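Local atomic coordinates of ethyl acetate hydrolase (Pseudomonas veronii, PDB entry 5EFZ), a protein that hydrolyses ethyl acetate to ethanol and acetate as a homodimeric alpha/beta-hydrolase esterase, a step in the bacterial breakdown of short-chain methyl ketones such as 2-butanone. Residues A53-D57 against K58-I62. Sequence-based numbering, arbitrary orientation.
Sequences ALNAD and KSNAI
Asn55 and Asn60 illustrate how two side-chain amides can hold a tight reversal of the chain by bonding to backbone. Asn60 spans the two limbs: its OD1 accepts the N-H of Asn55 (N to OD1 2.8 Å) from above the carbonyl plane, while its ND2 reaches the O of Ala53 at 3.1 Å, in that carbonyl's plane, and also serves the O of Lys90. With CG set between the backbone N and the carbonyl carbon (chi1 66°), the amide of Asn60 lies stacked on that of Asn55, the planes 18° apart. Asn55 reaches forward along the chain: its OD1 accepts from Ser59 N at 2.8 Å, in the carbonyl plane and on a lone pair.

Within this reversal, Asn55 to Lys58 form a type I beta turn, closed by the bond from Lys58 N to Asn55 O at 3.1 Å. The turn belongs to the connection between strands 45-51 and 61-65 of the alpha/beta-hydrolase sheet, away from the residues assigned, by inference, to the active site, and Ala61 begins the second strand.

The Ser59 hydroxyl links two side chains: OG donates to Asp57 OD1 on the syn side, though tilted out of the carboxylate plane (2.6 Å), and accepts from Asn55 ND2 at 3.0 Å. Replacing Asn55 by alanine would remove the amide and is likely to leave Ser59 N without this acceptor, Ser59 OG without this donor and the Asn60 amide without its stacked partner.

Apolar contact falls to Leu54, whose CD2 meets Ala61 CB at 4.0 Å and whose CD1 lies against CG and CD of Lys58; that lysine's extended chain carries NZ to the O of Phe139.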
# COMPACT_ATOMS: atom_id res chain seq x y z
N ALA A 53 -39.64 10.18 4.18
CA ALA A 53 -40.35 11.44 4.26
C ALA A 53 -39.83 12.28 5.43
O ALA A 53 -39.51 11.74 6.49
CB ALA A 53 -41.85 11.19 4.41
N LEU A 54 -39.78 13.60 5.24
CA LEU A 54 -39.50 14.52 6.35
C LEU A 54 -40.64 14.53 7.37
O LEU A 54 -41.80 14.50 6.98
CB LEU A 54 -39.30 15.94 5.80
CG LEU A 54 -37.99 16.21 5.07
CD1 LEU A 54 -38.12 17.53 4.35
CD2 LEU A 54 -36.80 16.22 6.07
N ASN A 55 -40.33 14.60 8.67
CA ASN A 55 -41.41 14.69 9.67
C ASN A 55 -41.94 16.13 9.77
O ASN A 55 -41.54 16.98 8.98
CB ASN A 55 -40.96 14.17 11.05
CG ASN A 55 -39.73 14.89 11.60
OD1 ASN A 55 -39.35 15.95 11.13
ND2 ASN A 55 -39.12 14.30 12.65
N ALA A 56 -42.83 16.40 10.73
CA ALA A 56 -43.53 17.69 10.79
C ALA A 56 -42.59 18.89 10.83
O ALA A 56 -42.87 19.92 10.23
CB ALA A 56 -44.46 17.73 12.00
N ASP A 57 -41.50 18.78 11.58
CA ASP A 57 -40.62 19.94 11.72
C ASP A 57 -39.26 19.71 11.06
O ASP A 57 -38.28 20.38 11.38
CB ASP A 57 -40.44 20.30 13.21
CG ASP A 57 -39.73 19.19 14.00
OD1 ASP A 57 -39.67 18.02 13.53
OD2 ASP A 57 -39.24 19.51 15.11
N LYS A 58 -39.23 18.78 10.12
CA LYS A 58 -37.99 18.47 9.37
C LYS A 58 -36.79 18.23 10.27
O LYS A 58 -35.69 18.72 10.00
CB LYS A 58 -37.69 19.61 8.37
CG LYS A 58 -38.85 19.85 7.40
CD LYS A 58 -38.51 20.88 6.34
CE LYS A 58 -39.74 21.21 5.48
NZ LYS A 58 -39.40 22.15 4.39
N SER A 59 -37.02 17.46 11.34
CA SER A 59 -35.98 17.18 12.31
C SER A 59 -35.41 15.78 12.15
O SER A 59 -34.62 15.34 12.99
CB SER A 59 -36.51 17.36 13.75
OG SER A 59 -37.58 16.47 14.03
N ASN A 60 -35.82 15.07 11.09
CA ASN A 60 -35.34 13.70 10.88
C ASN A 60 -34.57 13.53 9.59
O ASN A 60 -34.53 12.44 9.01
CB ASN A 60 -36.52 12.71 10.89
CG ASN A 60 -37.47 12.92 9.71
OD1 ASN A 60 -37.60 14.03 9.21
ND2 ASN A 60 -38.17 11.86 9.30
N ALA A 61 -33.91 14.59 9.15
CA ALA A 61 -33.10 14.56 7.93
C ALA A 61 -31.70 14.03 8.21
O ALA A 61 -31.02 14.50 9.12
CB ALA A 61 -33.03 15.96 7.32
N ILE A 62 -31.27 13.07 7.39
CA ILE A 62 -29.89 12.55 7.45
C ILE A 62 -29.24 12.81 6.09
O ILE A 62 -29.81 12.47 5.06
CB ILE A 62 -29.85 11.04 7.76
CG1 ILE A 62 -30.47 10.75 9.13
CG2 ILE A 62 -28.36 10.49 7.67
CD1 ILE A 62 -30.55 9.26 9.47